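Local coordinates for protein Epf (Streptococcus pyogenes, PDB 4ES8) that is a cell-surface adhesin that binds to cells through an N-terminal domain containing a carbohydrate-binding module, at residues M26-T31 with K207-I212; A100-T105 with P185-L190; I116-G121 with K174-R179; T128-I133 with K167-G172. All blocks are in the same frame, centred on the assembly; numbering follows the deposited sequence.

The four contacts lie in the β-sandwich that probably corresponds to the carbohydrate-binding module. Contact 2 pairs strands within one sheet and contact 3 within the facing sheet; their centres are about 12 Å apart, and Leu-188 CD2 meets Ile-116 CG2 at 3.8 Å in the core. Contact 1 joins the two sheets, its Asn-27 N lying 2.8 Å from Asn-104 O of contact 2. Contact 4 fastens a loop to strand 127-135 and meets contact 3 where Gln-120 OE1 and Tyr-131 OH are 2.6 Å apart. A sodium ion lies about 8 Å from the Ile-176 side chain and about 10 Å from that of Arg-169. A glycerol, probably from crystallisation, sits about 4 Å from the Met-26 side chain.

Contact 1. Residues M26-T31 with K207-I212; sequences MNFKGT and KNLKII
Met-26 reaches Leu-209 and Ile-211 because its side chain is folded back on itself: CG is turned away from the carbonyl carbon (chi1 -77°), and further bends at chi2 and at chi3 (the latter -58°) curl SD and CE over strand 202-213. Both Met-26 and Leu-209 were modelled in two conformers, and the geometry here is that of one. In it, Met-26 CE rests 3.8 Å from Leu-209 CB, while SD lies 3.6 Å from CG2 of Ile-211, whose side chain runs at about a right angle to the methionine. The same CG2 also approaches the backbone, 3.4 Å from Met-26 N. Further along, Leu-209 CD1 stands almost directly above the Phe-28 ring, 4.1 Å from its centroid and only 7° off the normal, a CH-pi contact over the face. Gly-30 N lies over the opposite face, so the ring is sandwiched. No hydrogen bond crosses directly between 26-31 and 207-212. The link is instead made by Asp-24, whose OD1 accepts from both Met-26 N and Ile-211 N and so satisfies two backbone donors with one oxygen. Strand 26-27 belongs to the sheet of strand 97-105, and 202-213 to the facing sheet, so this contact spans the sandwich. Its chemistry implies cohesion by dispersion and CH-pi contact, with the polar coupling delegated to Asp-24.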
loop_
_atom_site.group_PDB
_atom_site.type_symbol
_atom_site.label_atom_id
_atom_site.label_comp_id
_atom_site.label_asym_id
_atom_site.label_seq_id
_atom_site.Cartn_x
_atom_site.Cartn_y
_atom_site.Cartn_z
ATOM N N MET A 26 -7.029 0.468 -4.734
ATOM C CA MET A 26 -6.934 -0.603 -5.722
ATOM C C MET A 26 -7.038 -0.050 -7.112
ATOM O O MET A 26 -7.716 0.981 -7.297
ATOM C CB MET A 26 -8.102 -1.576 -5.542
ATOM C CG MET A 26 -7.941 -2.490 -4.396
ATOM S SD MET A 26 -6.414 -3.461 -4.372
ATOM C CE MET A 26 -6.533 -4.263 -5.813
ATOM N N ASN A 27 -6.436 -0.705 -8.096
ATOM C CA ASN A 27 -6.621 -0.328 -9.492
ATOM C C ASN A 27 -6.990 -1.616 -10.222
ATOM O O ASN A 27 -6.149 -2.214 -10.925
ATOM C CB ASN A 27 -5.438 0.408 -10.111
ATOM C CG ASN A 27 -5.834 1.067 -11.430
ATOM O OD1 ASN A 27 -7.022 1.087 -11.819
ATOM N ND2 ASN A 27 -4.857 1.646 -12.114
ATOM N N PHE A 28 -8.238 -2.083 -10.001
ATOM C CA PHE A 28 -8.714 -3.349 -10.545
ATOM C C PHE A 28 -9.975 -3.105 -11.375
ATOM O O PHE A 28 -11.059 -2.953 -10.796
ATOM C CB PHE A 28 -8.976 -4.363 -9.402
ATOM C CG PHE A 28 -9.498 -5.700 -9.873
ATOM C CD1 PHE A 28 -8.630 -6.684 -10.332
ATOM C CD2 PHE A 28 -10.858 -5.990 -9.824
ATOM C CE1 PHE A 28 -9.119 -7.935 -10.760
ATOM C CE2 PHE A 28 -11.339 -7.235 -10.247
ATOM C CZ PHE A 28 -10.467 -8.200 -10.716
ATOM N N LYS A 29 -9.827 -3.031 -12.718
ATOM C CA LYS A 29 -10.994 -2.783 -13.577
ATOM C C LYS A 29 -11.579 -4.072 -14.180
ATOM O O LYS A 29 -12.535 -4.006 -14.954
ATOM C CB LYS A 29 -10.662 -1.769 -14.672
ATOM C CG LYS A 29 -10.520 -0.340 -14.137
ATOM C CD LYS A 29 -11.808 0.441 -14.255
ATOM C CE LYS A 29 -11.616 1.857 -13.771
ATOM N NZ LYS A 29 -10.916 2.702 -14.775
ATOM N N GLY A 30 -11.018 -5.235 -13.834
ATOM C CA GLY A 30 -11.535 -6.518 -14.282
ATOM C C GLY A 30 -11.285 -6.792 -15.748
ATOM O O GLY A 30 -12.195 -7.201 -16.481
ATOM N N THR A 31 -10.027 -6.612 -16.179
ATOM C CA THR A 31 -9.707 -6.864 -17.579
ATOM C C THR A 31 -8.286 -7.381 -17.757
ATOM O O THR A 31 -7.349 -6.969 -17.030
ATOM C CB THR A 31 -9.923 -5.561 -18.445
ATOM O OG1 THR A 31 -9.642 -5.867 -19.816
ATOM C CG2 THR A 31 -9.046 -4.374 -17.998
ATOM N N LYS A 207 -11.471 -12.587 -4.661
ATOM C CA LYS A 207 -12.392 -11.520 -5.058
ATOM C C LYS A 207 -12.484 -10.385 -4.066
ATOM O O LYS A 207 -11.999 -10.498 -2.938
ATOM C CB LYS A 207 -13.815 -12.095 -5.274
ATOM C CG LYS A 207 -14.397 -12.791 -4.057
ATOM C CD LYS A 207 -15.728 -13.486 -4.415
ATOM C CE LYS A 207 -16.182 -14.357 -3.275
ATOM N NZ LYS A 207 -17.585 -14.827 -3.457
ATOM N N ASN A 208 -13.098 -9.279 -4.511
ATOM C CA ASN A 208 -13.432 -8.093 -3.688
ATOM C C ASN A 208 -12.185 -7.538 -2.983
ATOM O O ASN A 208 -12.103 -7.456 -1.749
ATOM C CB ASN A 208 -14.552 -8.445 -2.712
ATOM C CG ASN A 208 -15.832 -8.752 -3.466
ATOM O OD1 ASN A 208 -16.125 -8.168 -4.532
ATOM N ND2 ASN A 208 -16.632 -9.647 -2.929
ATOM N N LEU A 209 -11.235 -7.144 -3.827
ATOM C CA LEU A 209 -9.936 -6.630 -3.399
ATOM C C LEU A 209 -10.025 -5.151 -3.035
ATOM O O LEU A 209 -10.638 -4.359 -3.762
ATOM C CB LEU A 209 -8.904 -6.867 -4.509
ATOM C CG LEU A 209 -8.861 -8.322 -5.023
ATOM C CD1 LEU A 209 -9.069 -8.402 -6.523
ATOM C CD2 LEU A 209 -7.619 -9.028 -4.605
ATOM N N LYS A 210 -9.432 -4.782 -1.901
ATOM C CA LYS A 210 -9.405 -3.389 -1.420
ATOM C C LYS A 210 -8.054 -3.117 -0.798
ATOM O O LYS A 210 -7.430 -4.047 -0.284
ATOM C CB LYS A 210 -10.505 -3.121 -0.361
ATOM C CG LYS A 210 -11.948 -3.110 -0.874
ATOM C CD LYS A 210 -12.931 -2.968 0.309
ATOM C CE LYS A 210 -14.320 -3.384 -0.115
ATOM N NZ LYS A 210 -15.343 -3.000 0.895
ATOM N N ILE A 211 -7.609 -1.845 -0.800
ATOM C CA ILE A 211 -6.389 -1.462 -0.091
ATOM C C ILE A 211 -6.579 -0.048 0.420
ATOM O O ILE A 211 -7.039 0.815 -0.330
ATOM C CB ILE A 211 -5.078 -1.627 -0.895
ATOM C CG1 ILE A 211 -3.838 -1.249 -0.052
ATOM C CG2 ILE A 211 -5.115 -0.857 -2.237
ATOM C CD1 ILE A 211 -2.481 -1.408 -0.796
ATOM N N ILE A 212 -6.186 0.214 1.666
ATOM C CA ILE A 212 -6.275 1.566 2.225
ATOM C C ILE A 212 -4.995 1.903 2.935
ATOM O O ILE A 212 -4.283 1.003 3.415
ATOM C CB ILE A 212 -7.474 1.739 3.193
ATOM C CG1 ILE A 212 -7.441 0.717 4.359
ATOM C CG2 ILE A 212 -8.801 1.664 2.398
ATOM C CD1 ILE A 212 -8.268 1.162 5.593
#

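Contact 2. Residues A100-T105 with P185-L190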
loop_
_atom_site.group_PDB
_atom_site.type_symbol
_atom_site.label_atom_id
_atom_site.label_comp_id
_atom_site.label_asym_id
_atom_site.label_seq_id
_atom_site.Cartn_x
_atom_site.Cartn_y
_atom_site.Cartn_z
ATOM N N ALA A 100 0.080 -17.120 -11.306
ATOM C CA ALA A 100 0.022 -15.988 -10.387
ATOM C C ALA A 100 -0.635 -14.827 -11.071
ATOM O O ALA A 100 -0.407 -14.602 -12.271
ATOM C CB ALA A 100 1.409 -15.596 -9.923
ATOM N N PHE A 101 -1.399 -14.057 -10.302
ATOM C CA PHE A 101 -1.978 -12.810 -10.778
ATOM C C PHE A 101 -1.367 -11.623 -10.051
ATOM O O PHE A 101 -1.001 -11.728 -8.877
ATOM C CB PHE A 101 -3.496 -12.797 -10.540
ATOM C CG PHE A 101 -4.187 -13.963 -11.207
ATOM C CD1 PHE A 101 -4.184 -14.097 -12.590
ATOM C CD2 PHE A 101 -4.870 -14.912 -10.450
ATOM C CE1 PHE A 101 -4.810 -15.182 -13.204
ATOM C CE2 PHE A 101 -5.501 -15.985 -11.065
ATOM C CZ PHE A 101 -5.488 -16.107 -12.442
ATOM N N LYS A 102 -1.291 -10.472 -10.723
ATOM C CA LYS A 102 -0.915 -9.238 -10.059
ATOM C C LYS A 102 -2.078 -8.290 -10.184
ATOM O O LYS A 102 -2.497 -7.959 -11.308
ATOM C CB LYS A 102 0.374 -8.617 -10.648
ATOM C CG LYS A 102 1.632 -9.265 -10.094
ATOM C CD LYS A 102 2.890 -8.512 -10.567
ATOM C CE LYS A 102 4.066 -8.822 -9.693
ATOM N NZ LYS A 102 5.242 -7.938 -10.020
ATOM N N VAL A 103 -2.630 -7.877 -9.048
ATOM C CA VAL A 103 -3.700 -6.871 -9.021
ATOM C C VAL A 103 -3.060 -5.588 -8.538
ATOM O O VAL A 103 -2.497 -5.516 -7.430
ATOM C CB VAL A 103 -4.893 -7.301 -8.168
ATOM C CG1 VAL A 103 -5.943 -6.193 -8.178
ATOM C CG2 VAL A 103 -5.501 -8.584 -8.721
ATOM N N ASN A 104 -3.033 -4.596 -9.433
ATOM C CA ASN A 104 -2.314 -3.364 -9.175
ATOM C C ASN A 104 -3.005 -2.411 -8.210
ATOM O O ASN A 104 -4.232 -2.423 -8.081
ATOM C CB ASN A 104 -2.070 -2.608 -10.480
ATOM C CG ASN A 104 -0.927 -3.168 -11.294
ATOM O OD1 ASN A 104 -0.239 -4.124 -10.904
ATOM N ND2 ASN A 104 -0.716 -2.587 -12.473
ATOM N N THR A 105 -2.197 -1.624 -7.520
ATOM C CA THR A 105 -2.668 -0.508 -6.715
ATOM C C THR A 105 -2.447 0.787 -7.487
ATOM O O THR A 105 -1.687 0.821 -8.475
ATOM C CB THR A 105 -1.908 -0.415 -5.362
ATOM O OG1 THR A 105 -0.582 0.086 -5.603
ATOM C CG2 THR A 105 -1.823 -1.781 -4.631
ATOM N N PRO A 185 3.058 2.735 -7.873
ATOM C CA PRO A 185 2.110 1.608 -7.828
ATOM C C PRO A 185 2.821 0.299 -7.514
ATOM O O PRO A 185 3.983 0.102 -7.898
ATOM C CB PRO A 185 1.525 1.563 -9.252
ATOM C CG PRO A 185 2.569 2.231 -10.119
ATOM C CD PRO A 185 3.182 3.296 -9.240
ATOM N N MET A 186 2.112 -0.573 -6.806
ATOM C CA MET A 186 2.587 -1.916 -6.482
ATOM C C MET A 186 1.495 -2.909 -6.827
ATOM O O MET A 186 0.523 -2.536 -7.480
ATOM C CB MET A 186 2.987 -2.004 -5.005
ATOM C CG MET A 186 4.259 -1.224 -4.700
ATOM S SD MET A 186 4.796 -1.410 -3.002
ATOM C CE MET A 186 5.197 -2.978 -2.987
ATOM N N SER A 187 1.661 -4.171 -6.451
ATOM C CA SER A 187 0.607 -5.140 -6.704
ATOM C C SER A 187 0.465 -6.083 -5.522
ATOM O O SER A 187 1.417 -6.328 -4.764
ATOM C CB SER A 187 0.868 -5.954 -7.979
ATOM O OG SER A 187 2.013 -6.784 -7.868
ATOM N N LEU A 188 -0.741 -6.598 -5.380
ATOM C CA LEU A 188 -1.020 -7.767 -4.575
ATOM C C LEU A 188 -0.800 -8.941 -5.509
ATOM O O LEU A 188 -1.420 -8.983 -6.586
ATOM C CB LEU A 188 -2.454 -7.763 -4.000
ATOM C CG LEU A 188 -2.890 -9.093 -3.343
ATOM C CD1 LEU A 188 -2.061 -9.421 -2.082
ATOM C CD2 LEU A 188 -4.348 -9.041 -2.932
ATOM N N VAL A 189 0.092 -9.861 -5.144
ATOM C CA VAL A 189 0.367 -11.046 -5.951
ATOM C C VAL A 189 -0.411 -12.221 -5.382
ATOM O O VAL A 189 -0.236 -12.579 -4.213
ATOM C CB VAL A 189 1.882 -11.372 -6.055
ATOM C CG1 VAL A 189 2.118 -12.349 -7.219
ATOM C CG2 VAL A 189 2.687 -10.094 -6.270
ATOM N N LEU A 190 -1.299 -12.779 -6.206
ATOM C CA LEU A 190 -2.175 -13.896 -5.798
ATOM C C LEU A 190 -1.674 -15.152 -6.480
ATOM O O LEU A 190 -1.855 -15.304 -7.701
ATOM C CB LEU A 190 -3.616 -13.591 -6.205
ATOM C CG LEU A 190 -4.212 -12.368 -5.488
ATOM C CD1 LEU A 190 -5.459 -11.905 -6.184
ATOM C CD2 LEU A 190 -4.494 -12.663 -4.008
#
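The aliphatic chain of Lys-102 runs alongside Val-189, both side chains pointing the same way, with Lys-102 CE 3.9 Å from Val-189 CG2. From CG outward the lysine is extended, which draws its CD past Ser-187 OG at 3.3 Å. This is no bond between the two residues: Lys-102 NZ and Ser-187 OG each hydrogen-bond to Ser-135 O, so one outside carbonyl gathers both polar ends. On the same face Asn-104 OD1 leans to within 3.6 Å of Ser-187 CB, and this oxygen accepts from Phe-137 N. The other face is apolar. There Val-103 CG2 and Leu-190 CD1 meet at 4.2 Å, their side chains crossing at a slant, and Phe-101 CB lies 4.4 Å from Leu-190 CB, its ring running away from Val-103 toward Ile-85 and Ala-87. Antiparallel register is set by reciprocal bonds in the hydrogen-bonded pairs Phe-101 with Leu-190 and Val-103 with Leu-188; Val-103 N to Leu-188 O is the straightest of these, at 172° and in the carbonyl plane. At the end of the ladder Thr-105 substitutes its hydroxyl for a carbonyl. Its chi1 of 74° brings OG1 to Met-186 N, 3.0 Å away, while Thr-105 N donates to Met-186 O at 2.9 Å. Strand 127-135 continues the sheet beyond 186-194, strands 41-46 and 26-27 pair with 97-105, and Leu-188 and Leu-190 pack on Leu-209 of strand 202-213 in the facing sheet.

Contact 3. Residues I116-G121 with K174-R179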
loop_
_atom_site.group_PDB
_atom_site.type_symbol
_atom_site.label_atom_id
_atom_site.label_comp_id
_atom_site.label_asym_id
_atom_site.label_seq_id
_atom_site.Cartn_x
_atom_site.Cartn_y
_atom_site.Cartn_z
ATOM N N ILE A 116 -4.437 -4.348 3.002
ATOM C CA ILE A 116 -5.140 -4.989 1.894
ATOM C C ILE A 116 -6.150 -5.948 2.486
ATOM O O ILE A 116 -5.831 -6.689 3.434
ATOM C CB ILE A 116 -4.142 -5.757 0.995
ATOM C CG1 ILE A 116 -3.209 -4.841 0.217
ATOM C CG2 ILE A 116 -4.865 -6.752 0.063
ATOM C CD1 ILE A 116 -2.060 -5.623 -0.502
ATOM N N THR A 117 -7.368 -5.973 1.912
ATOM C CA THR A 117 -8.384 -6.940 2.313
ATOM C C THR A 117 -8.948 -7.553 1.059
ATOM O O THR A 117 -9.031 -6.890 0.028
ATOM C CB THR A 117 -9.481 -6.301 3.175
ATOM O OG1 THR A 117 -10.069 -5.194 2.484
ATOM C CG2 THR A 117 -8.956 -5.835 4.539
ATOM N N PHE A 118 -9.328 -8.829 1.128
ATOM C CA PHE A 118 -9.974 -9.502 0.001
ATOM C C PHE A 118 -10.618 -10.747 0.501
ATOM O O PHE A 118 -10.418 -11.109 1.660
ATOM C CB PHE A 118 -8.990 -9.817 -1.152
ATOM C CG PHE A 118 -7.825 -10.710 -0.775
ATOM C CD1 PHE A 118 -6.704 -10.186 -0.150
ATOM C CD2 PHE A 118 -7.859 -12.076 -1.038
ATOM C CE1 PHE A 118 -5.628 -11.020 0.200
ATOM C CE2 PHE A 118 -6.799 -12.912 -0.660
ATOM C CZ PHE A 118 -5.685 -12.380 -0.052
ATOM N N GLU A 119 -11.368 -11.419 -0.373
ATOM C CA GLU A 119 -11.956 -12.693 -0.001
ATOM C C GLU A 119 -11.234 -13.798 -0.732
ATOM O O GLU A 119 -11.106 -13.743 -1.960
ATOM C CB GLU A 119 -13.453 -12.738 -0.363
ATOM C CG GLU A 119 -14.283 -11.697 0.367
ATOM C CD GLU A 119 -15.756 -11.817 0.051
ATOM O OE1 GLU A 119 -16.343 -12.890 0.323
ATOM O OE2 GLU A 119 -16.335 -10.816 -0.423
ATOM N N GLN A 120 -10.785 -14.801 0.003
ATOM C CA GLN A 120 -10.270 -16.017 -0.594
ATOM C C GLN A 120 -11.496 -16.852 -0.909
ATOM O O GLN A 120 -12.201 -17.290 0.024
ATOM C CB GLN A 120 -9.310 -16.752 0.354
ATOM C CG GLN A 120 -8.915 -18.142 -0.137
ATOM C CD GLN A 120 -8.151 -18.003 -1.431
ATOM O OE1 GLN A 120 -7.072 -17.412 -1.458
ATOM N NE2 GLN A 120 -8.764 -18.450 -2.536
ATOM N N GLY A 121 -11.804 -16.988 -2.192
ATOM C CA GLY A 121 -12.913 -17.818 -2.654
ATOM C C GLY A 121 -12.484 -19.276 -2.705
ATOM O O GLY A 121 -11.498 -19.685 -2.060
ATOM N N LYS A 174 -9.550 -12.171 4.123
ATOM C CA LYS A 174 -8.130 -12.076 4.426
ATOM C C LYS A 174 -7.725 -10.629 4.646
ATOM O O LYS A 174 -8.295 -9.713 4.022
ATOM C CB LYS A 174 -7.310 -12.648 3.251
ATOM C CG LYS A 174 -7.626 -14.112 2.907
ATOM C CD LYS A 174 -7.390 -15.095 4.080
ATOM C CE LYS A 174 -7.816 -16.475 3.650
ATOM N NZ LYS A 174 -7.829 -17.411 4.817
ATOM N N THR A 175 -6.705 -10.427 5.476
ATOM C CA THR A 175 -6.136 -9.105 5.735
ATOM C C THR A 175 -4.639 -9.214 5.651
ATOM O O THR A 175 -4.054 -10.103 6.282
ATOM C CB THR A 175 -6.562 -8.571 7.116
ATOM O OG1 THR A 175 -7.989 -8.529 7.229
ATOM C CG2 THR A 175 -5.963 -7.179 7.415
ATOM N N ILE A 176 -4.004 -8.309 4.867
ATOM C CA ILE A 176 -2.550 -8.271 4.716
ATOM C C ILE A 176 -2.096 -6.859 4.943
ATOM O O ILE A 176 -2.642 -5.952 4.316
ATOM C CB ILE A 176 -2.073 -8.787 3.338
ATOM C CG1 ILE A 176 -2.556 -10.236 3.085
ATOM C CG2 ILE A 176 -0.530 -8.662 3.204
ATOM C CD1 ILE A 176 -2.275 -10.792 1.672
ATOM N N SER A 177 -1.124 -6.655 5.848
ATOM C CA SER A 177 -0.619 -5.306 6.076
ATOM C C SER A 177 0.859 -5.276 5.698
ATOM O O SER A 177 1.526 -6.313 5.748
ATOM C CB SER A 177 -0.832 -4.870 7.522
ATOM O OG SER A 177 -0.201 -5.734 8.451
ATOM N N PHE A 178 1.352 -4.106 5.276
ATOM C CA PHE A 178 2.750 -3.972 4.898
ATOM C C PHE A 178 3.119 -2.512 4.886
ATOM O O PHE A 178 2.244 -1.642 4.845
ATOM C CB PHE A 178 3.058 -4.608 3.526
ATOM C CG PHE A 178 2.411 -3.907 2.361
ATOM C CD1 PHE A 178 1.063 -4.109 2.063
ATOM C CD2 PHE A 178 3.137 -3.024 1.568
ATOM C CE1 PHE A 178 0.459 -3.438 0.993
ATOM C CE2 PHE A 178 2.532 -2.363 0.491
ATOM C CZ PHE A 178 1.199 -2.580 0.210
ATOM N N ARG A 179 4.419 -2.259 4.862
ATOM C CA ARG A 179 4.963 -0.903 4.725
ATOM C C ARG A 179 5.699 -0.805 3.397
ATOM O O ARG A 179 6.476 -1.709 3.053
ATOM C CB ARG A 179 5.934 -0.599 5.893
ATOM C CG ARG A 179 6.601 0.764 5.802
ATOM C CD ARG A 179 7.322 1.117 7.108
ATOM N NE ARG A 179 6.331 1.531 8.106
ATOM C CZ ARG A 179 6.610 1.905 9.352
ATOM N NH1 ARG A 179 7.865 1.904 9.790
ATOM N NH2 ARG A 179 5.636 2.289 10.166
#
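Ile-116 N donates to Ile-176 O in the shortest hydrogen bond between these strands, 2.7 Å long with 167° at the hydrogen, and Ile-176 N returns a bond to Ile-116 O. The second reciprocal pair is less even: Lys-174 N to Phe-118 O is 2.8 Å, whereas Phe-118 N to Lys-174 O stretches to 3.2 Å. Between these pairs Thr-117 and Thr-175 stand side by side on the outer face. Towards the core, chi1 of 60° swings the Phe-118 ring beneath Lys-174, whose CB lies 3.9 Å from the ring centroid in a CH-pi contact, offset toward the rim. In one of two modelled conformers, Ile-176 CD1 abuts the same ring at its edge, and Ile-116 CD1 meets Phe-178 CE1 at 3.7 Å. Lys-174 bends at chi2 and passes its CE by Gln-120 CB, 3.6 Å away, before NZ reaches a salt bridge with Glu-162. The chemistry is divided along one lysine: CB and CG pack on the Phe-118 ring, while its charge is paired outside the two strands.

Contact 4. Residues T128-I133 with K167-G172; sequences TVDYRI and KQREQG
Strand 127-135 and the loop before strand 172-180 share a single antiparallel bridge, in which Val-129 N donates to Lys-167 O at 2.9 Å and Lys-167 N donates back to Val-129 O at 3.1 Å. The loop thereby lines one edge of the β-sandwich, on the far side of the strand from its sheet partner 186-194. Arg-169 strengthens the attachment. A chi1 of -59° lays CG beside the backbone N, and with the chain extended to NE the guanidinium comes side-on to the Val-129 carbonyl: NE bonds to Val-129 O at 2.9 Å and NH2 at 3.1 Å, with that oxygen in the guanidinium plane. Three donors therefore converge on Val-129 O, NE and Lys-167 N each well out of the carbonyl plane, NH2 tilted less. The guanidinium also lies over the Tyr-131 ring, off-centre and with planes 39° apart, a cation-pi contact with Arg-169 CZ 4.7 Å from the ring centroid. Asp-130 adds a long charge pairing to Arg-169 while its OD2 holds Arg-132 NE in a salt bridge of 2.8 Å, forming a network that Glu-162 extends through Arg-169 NH1. One bond before NE, Arg-169 CD sits 3.5 Å from Tyr-131 OH, the hydroxyl that hydrogen-bonds with Gln-120 OE1.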
loop_
_atom_site.group_PDB
_atom_site.type_symbol
_atom_site.label_atom_id
_atom_site.label_comp_id
_atom_site.label_asym_id
_atom_site.label_seq_id
_atom_site.Cartn_x
_atom_site.Cartn_y
_atom_site.Cartn_z
ATOM N N THR A 128 -2.570 -25.147 -3.673
ATOM C CA THR A 128 -2.029 -24.431 -2.520
ATOM C C THR A 128 -1.839 -22.987 -2.976
ATOM O O THR A 128 -1.772 -22.709 -4.184
ATOM C CB THR A 128 -0.786 -25.095 -1.937
ATOM O OG1 THR A 128 0.162 -25.306 -2.991
ATOM C CG2 THR A 128 -1.117 -26.452 -1.259
ATOM N N VAL A 129 -1.894 -22.062 -2.025
ATOM C CA VAL A 129 -1.959 -20.639 -2.315
ATOM C C VAL A 129 -0.935 -19.858 -1.514
ATOM O O VAL A 129 -0.656 -20.176 -0.347
ATOM C CB VAL A 129 -3.427 -20.192 -1.941
ATOM C CG1 VAL A 129 -3.624 -18.674 -1.995
ATOM C CG2 VAL A 129 -4.466 -20.894 -2.823
ATOM N N ASP A 130 -0.440 -18.778 -2.128
ATOM C CA ASP A 130 0.463 -17.831 -1.463
ATOM C C ASP A 130 -0.007 -16.417 -1.792
ATOM O O ASP A 130 -0.638 -16.204 -2.839
ATOM C CB ASP A 130 1.934 -18.037 -1.896
ATOM C CG ASP A 130 2.974 -17.307 -1.034
ATOM O OD1 ASP A 130 2.608 -16.798 0.062
ATOM O OD2 ASP A 130 4.142 -17.216 -1.466
ATOM N N TYR A 131 0.285 -15.476 -0.901
ATOM C CA TYR A 131 -0.038 -14.046 -1.077
ATOM C C TYR A 131 1.243 -13.259 -0.884
ATOM O O TYR A 131 1.904 -13.414 0.145
ATOM C CB TYR A 131 -1.080 -13.540 -0.070
ATOM C CG TYR A 131 -2.318 -14.393 0.126
ATOM C CD1 TYR A 131 -3.082 -14.820 -0.964
ATOM C CD2 TYR A 131 -2.794 -14.677 1.403
ATOM C CE1 TYR A 131 -4.266 -15.538 -0.778
ATOM C CE2 TYR A 131 -3.970 -15.389 1.598
ATOM C CZ TYR A 131 -4.701 -15.825 0.504
ATOM O OH TYR A 131 -5.852 -16.548 0.701
ATOM N N ARG A 132 1.590 -12.426 -1.854
ATOM C CA ARG A 132 2.803 -11.636 -1.749
ATOM C C ARG A 132 2.566 -10.222 -2.177
ATOM O O ARG A 132 1.565 -9.948 -2.827
ATOM C CB ARG A 132 3.901 -12.238 -2.654
ATOM C CG ARG A 132 4.396 -13.635 -2.257
ATOM C CD ARG A 132 5.429 -13.605 -1.144
ATOM N NE ARG A 132 5.692 -14.970 -0.689
ATOM C CZ ARG A 132 6.509 -15.256 0.314
ATOM N NH1 ARG A 132 7.106 -14.277 0.992
ATOM N NH2 ARG A 132 6.709 -16.521 0.676
ATOM N N ILE A 133 3.515 -9.331 -1.856
ATOM C CA ILE A 133 3.516 -7.973 -2.399
ATOM C C ILE A 133 4.562 -7.962 -3.511
ATOM O O ILE A 133 5.610 -8.612 -3.384
ATOM C CB ILE A 133 3.812 -6.895 -1.323
ATOM C CG1 ILE A 133 2.877 -7.063 -0.100
ATOM C CG2 ILE A 133 3.714 -5.466 -1.921
ATOM C CD1 ILE A 133 1.387 -6.989 -0.391
ATOM N N LYS A 167 0.479 -22.784 0.847
ATOM C CA LYS A 167 -0.197 -23.582 1.869
ATOM C C LYS A 167 -1.646 -23.776 1.515
ATOM O O LYS A 167 -2.215 -23.004 0.741
ATOM C CB LYS A 167 -0.161 -22.815 3.232
ATOM C CG LYS A 167 1.218 -22.569 3.827
ATOM C CD LYS A 167 1.121 -22.210 5.286
ATOM C CE LYS A 167 2.463 -22.419 5.962
ATOM N NZ LYS A 167 2.313 -22.933 7.359
ATOM N N GLN A 168 -2.287 -24.771 2.146
ATOM C CA GLN A 168 -3.737 -24.842 2.114
ATOM C C GLN A 168 -4.241 -23.716 3.039
ATOM O O GLN A 168 -3.598 -23.440 4.066
ATOM C CB GLN A 168 -4.223 -26.213 2.633
ATOM C CG GLN A 168 -3.929 -27.359 1.692
ATOM C CD GLN A 168 -4.737 -28.563 2.129
ATOM O OE1 GLN A 168 -4.600 -29.061 3.248
ATOM N NE2 GLN A 168 -5.643 -29.010 1.282
ATOM N N ARG A 169 -5.328 -23.031 2.680
ATOM C CA ARG A 169 -5.843 -21.946 3.501
ATOM C C ARG A 169 -7.336 -22.072 3.690
ATOM O O ARG A 169 -8.024 -22.606 2.809
ATOM C CB ARG A 169 -5.540 -20.567 2.843
ATOM C CG ARG A 169 -4.049 -20.323 2.629
ATOM C CD ARG A 169 -3.739 -18.958 2.033
ATOM N NE ARG A 169 -2.306 -18.939 1.730
ATOM C CZ ARG A 169 -1.357 -18.592 2.598
ATOM N NH1 ARG A 169 -1.682 -18.040 3.769
ATOM N NH2 ARG A 169 -0.077 -18.714 2.272
ATOM N N GLU A 170 -7.845 -21.516 4.781
ATOM C CA GLU A 170 -9.289 -21.404 4.933
ATOM C C GLU A 170 -9.820 -20.446 3.871
ATOM O O GLU A 170 -9.133 -19.482 3.490
ATOM C CB GLU A 170 -9.680 -20.821 6.302
ATOM C CG GLU A 170 -9.264 -21.554 7.543
ATOM C CD GLU A 170 -9.860 -20.820 8.732
ATOM O OE1 GLU A 170 -10.565 -21.478 9.528
ATOM O OE2 GLU A 170 -9.737 -19.574 8.796
ATOM N N GLN A 171 -11.043 -20.661 3.442
ATOM C CA GLN A 171 -11.721 -19.713 2.564
ATOM C C GLN A 171 -12.393 -18.665 3.440
ATOM O O GLN A 171 -12.911 -18.994 4.505
ATOM C CB GLN A 171 -12.751 -20.430 1.688
ATOM C CG GLN A 171 -12.072 -21.446 0.761
ATOM C CD GLN A 171 -12.989 -22.284 -0.105
ATOM O OE1 GLN A 171 -12.564 -23.341 -0.597
ATOM N NE2 GLN A 171 -14.243 -21.852 -0.328
ATOM N N GLY A 172 -12.372 -17.427 3.000
ATOM C CA GLY A 172 -12.970 -16.340 3.760
ATOM C C GLY A 172 -12.178 -15.061 3.633
ATOM O O GLY A 172 -11.303 -14.937 2.771
#